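Local coordinates for major capsid protein P2 (Pseudoalteromonas phage pm2, PDB 2VVF) that forms the trimeric double jelly-roll building block of the capsid of a lipid-containing marine phage, at residues Asn8-Val13 with Ile116-Asp121. Numbering follows the deposited sequence.
Sequences NSIPNV and IKFDID
I120 reaches out from strand 114-120 with its outermost methyl, CD1, and lays it on V13 of the loop 8-13, where V13 CG1 lies 3.8 Å away. The two side chains cross at about a right angle, and the closest approach is between one methyl of each. I120 holds CG1 anti to its carbonyl carbon and runs on extended to CD1 (chi2 -177°), far enough for that methyl to come within 4.1 Å of V13 CA as well. Two residues earlier on the strand, F118 has chi1 near +60° and brings its ring tip toward I10; CZ stops 4.5 Å from I10 CG2, a looser and oblique approach. No hydrogen bond joins the two segments, and the contact is wholly apolar. It lies in the N-terminal jelly roll of this double jelly-roll capsid protein, on the inner face of the four-stranded antiparallel sheet in which strand 114-120 runs between 18-23 and 44-51. The loop carrying I10 and V13 connects strand 3-6, of the other sheet, to strand 18-23. L129 of strand 128-136, also of that other sheet, touches I10, V13, F118 and I120 alike and binds the two pairs into one hydrophobic cluster, while P127 packs on V13 and I120. D119, between the two apolar strand residues, instead turns its carboxylate to S18 and N46: D119 OD1 shares a hydrogen bond with S18 OG, and OD2 accepts one from N46 ND2.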
ATOM      1  N   ASN A   8     -21.661  24.873   0.454  1.00 32.61           N
ATOM      2  CA  ASN A   8     -22.519  25.926  -0.073  1.00 32.47           C
ATOM      3  C   ASN A   8     -21.957  26.432  -1.395  1.00 36.49           C
ATOM      4  O   ASN A   8     -20.757  26.318  -1.654  1.00 36.14           O
ATOM      5  CB  ASN A   8     -22.634  27.078   0.926  1.00 33.45           C
ATOM      6  CG  ASN A   8     -23.691  26.828   1.984  1.00 56.72           C
ATOM      7  OD1 ASN A   8     -24.550  25.961   1.825  1.00 49.83           O
ATOM      8  ND2 ASN A   8     -23.630  27.587   3.073  1.00 49.38           N
ATOM      9  N   SER A   9     -22.829  26.982  -2.232  1.00 33.14           N
ATOM     10  CA  SER A   9     -22.416  27.493  -3.531  1.00 32.98           C
ATOM     11  C   SER A   9     -21.346  28.575  -3.398  1.00 36.52           C
ATOM     12  O   SER A   9     -21.419  29.426  -2.511  1.00 36.16           O
ATOM     13  CB  SER A   9     -23.626  28.035  -4.295  1.00 36.90           C
ATOM     14  OG  SER A   9     -23.257  29.105  -5.147  1.00 47.03           O
ATOM     15  N   ILE A  10     -20.348  28.528  -4.276  1.00 32.79           N
ATOM     16  CA  ILE A  10     -19.279  29.521  -4.266  1.00 32.42           C
ATOM     17  C   ILE A  10     -19.798  30.810  -4.896  1.00 36.23           C
ATOM     18  O   ILE A  10     -20.238  30.818  -6.047  1.00 35.88           O
ATOM     19  CB  ILE A  10     -18.003  29.005  -4.970  1.00 35.26           C
ATOM     20  CG1 ILE A  10     -17.483  27.746  -4.276  1.00 35.43           C
ATOM     21  CG2 ILE A  10     -16.928  30.083  -4.983  1.00 35.70           C
ATOM     22  CD1 ILE A  10     -16.332  27.080  -4.998  1.00 41.20           C
ATOM     23  N   PRO A  11     -19.775  31.890  -4.125  1.00 32.69           N
ATOM     24  CA  PRO A  11     -20.297  33.175  -4.582  1.00 32.41           C
ATOM     25  C   PRO A  11     -19.489  33.850  -5.687  1.00 36.20           C
ATOM     26  O   PRO A  11     -18.259  33.886  -5.647  1.00 35.70           O
ATOM     27  CB  PRO A  11     -20.274  34.037  -3.314  1.00 34.10           C
ATOM     28  CG  PRO A  11     -20.287  33.065  -2.185  1.00 38.53           C
ATOM     29  CD  PRO A  11     -19.520  31.876  -2.674  1.00 34.15           C
ATOM     30  N   ASN A  12     -20.208  34.404  -6.658  1.00 32.80           N
ATOM     31  CA  ASN A  12     -19.618  35.150  -7.765  1.00 32.54           C
ATOM     32  C   ASN A  12     -18.483  34.466  -8.514  1.00 36.03           C
ATOM     33  O   ASN A  12     -17.373  34.994  -8.585  1.00 35.55           O
ATOM     34  CB  ASN A  12     -19.179  36.535  -7.292  1.00 33.12           C
ATOM     35  CG  ASN A  12     -20.152  37.143  -6.303  1.00 53.54           C
ATOM     36  OD1 ASN A  12     -21.336  37.298  -6.599  1.00 48.13           O
ATOM     37  ND2 ASN A  12     -19.663  37.465  -5.111  1.00 44.04           N
ATOM     38  N   VAL A  13     -18.775  33.319  -9.117  1.00 32.40           N
ATOM     39  CA  VAL A  13     -17.774  32.603  -9.898  1.00 32.09           C
ATOM     40  C   VAL A  13     -17.798  33.097 -11.342  1.00 35.78           C
ATOM     41  O   VAL A  13     -18.659  32.705 -12.131  1.00 35.25           O
ATOM     42  CB  VAL A  13     -17.967  31.078  -9.817  1.00 35.84           C
ATOM     43  CG1 VAL A  13     -17.016  30.369 -10.773  1.00 35.55           C
ATOM     44  CG2 VAL A  13     -17.761  30.588  -8.393  1.00 35.66           C
ATOM     45  N   ILE A 116     -10.571  29.632   1.759  1.00 27.85           N
ATOM     46  CA  ILE A 116      -9.723  29.187   0.664  1.00 27.30           C
ATOM     47  C   ILE A 116      -9.932  30.189  -0.466  1.00 30.73           C
ATOM     48  O   ILE A 116     -10.840  30.040  -1.285  1.00 30.03           O
ATOM     49  CB  ILE A 116     -10.047  27.753   0.212  1.00 30.27           C
ATOM     50  CG1 ILE A 116      -9.656  26.750   1.297  1.00 30.58           C
ATOM     51  CG2 ILE A 116      -9.313  27.428  -1.079  1.00 30.59           C
ATOM     52  CD1 ILE A 116      -9.883  25.310   0.894  1.00 36.31           C
ATOM     53  N   LYS A 117      -9.123  31.241  -0.463  1.00 27.23           N
ATOM     54  CA  LYS A 117      -9.236  32.301  -1.454  1.00 26.96           C
ATOM     55  C   LYS A 117      -8.459  31.999  -2.728  1.00 31.21           C
ATOM     56  O   LYS A 117      -7.485  31.248  -2.712  1.00 30.96           O
ATOM     57  CB  LYS A 117      -8.781  33.637  -0.861  1.00 29.14           C
ATOM     58  CG  LYS A 117      -9.625  34.117   0.308  1.00 40.15           C
ATOM     59  CD  LYS A 117      -8.851  35.084   1.188  1.00 48.95           C
ATOM     60  CE  LYS A 117      -9.078  36.526   0.764  1.00 59.07           C
ATOM     61  NZ  LYS A 117      -9.047  37.457   1.925  1.00 68.04           N
ATOM     62  N   PHE A 118      -8.897  32.601  -3.827  1.00 27.87           N
ATOM     63  CA  PHE A 118      -8.253  32.415  -5.120  1.00 27.68           C
ATOM     64  C   PHE A 118      -8.805  33.419  -6.125  1.00 31.98           C
ATOM     65  O   PHE A 118      -9.880  33.980  -5.926  1.00 31.43           O
ATOM     66  CB  PHE A 118      -8.466  30.984  -5.629  1.00 29.36           C
ATOM     67  CG  PHE A 118      -9.911  30.612  -5.807  1.00 30.83           C
ATOM     68  CD1 PHE A 118     -10.633  30.063  -4.761  1.00 33.76           C
ATOM     69  CD2 PHE A 118     -10.551  30.824  -7.019  1.00 32.95           C
ATOM     70  CE1 PHE A 118     -11.965  29.726  -4.921  1.00 34.60           C
ATOM     71  CE2 PHE A 118     -11.883  30.489  -7.185  1.00 35.66           C
ATOM     72  CZ  PHE A 118     -12.591  29.939  -6.134  1.00 33.70           C
ATOM     73  N   ASP A 119      -8.060  33.639  -7.202  1.00 29.18           N
ATOM     74  CA  ASP A 119      -8.473  34.571  -8.242  1.00 29.32           C
ATOM     75  C   ASP A 119      -8.718  33.833  -9.555  1.00 34.41           C
ATOM     76  O   ASP A 119      -7.918  32.990  -9.962  1.00 34.15           O
ATOM     77  CB  ASP A 119      -7.405  35.647  -8.450  1.00 31.01           C
ATOM     78  CG  ASP A 119      -6.971  36.298  -7.151  1.00 40.38           C
ATOM     79  OD1 ASP A 119      -7.833  36.509  -6.272  1.00 40.92           O
ATOM     80  OD2 ASP A 119      -5.768  36.600  -7.008  1.00 45.53           O
ATOM     81  N   ILE A 120      -9.827  34.151 -10.214  1.00 31.65           N
ATOM     82  CA  ILE A 120     -10.149  33.527 -11.491  1.00 31.89           C
ATOM     83  C   ILE A 120      -9.591  34.374 -12.629  1.00 37.08           C
ATOM     84  O   ILE A 120      -9.905  35.561 -12.746  1.00 36.45           O
ATOM     85  CB  ILE A 120     -11.665  33.293 -11.649  1.00 34.87           C
ATOM     86  CG1 ILE A 120     -12.242  32.646 -10.389  1.00 35.24           C
ATOM     87  CG2 ILE A 120     -11.947  32.429 -12.874  1.00 35.33           C
ATOM     88  CD1 ILE A 120     -13.714  32.308 -10.494  1.00 41.47           C
ATOM     89  N   ASP A 121      -8.746  33.770 -13.457  1.00 34.93           N
ATOM     90  CA  ASP A 121      -8.143  34.487 -14.575  1.00 35.33           C
ATOM     91  C   ASP A 121      -9.203  35.106 -15.480  1.00 40.28           C
ATOM     92  O   ASP A 121     -10.320  34.599 -15.590  1.00 39.80           O
ATOM     93  CB  ASP A 121      -7.222  33.570 -15.381  1.00 37.17           C
ATOM     94  CG  ASP A 121      -6.358  34.335 -16.368  1.00 47.23           C
ATOM     95  OD1 ASP A 121      -5.414  35.023 -15.926  1.00 47.83           O
ATOM     96  OD2 ASP A 121      -6.625  34.251 -17.585  1.00 53.08           O
TER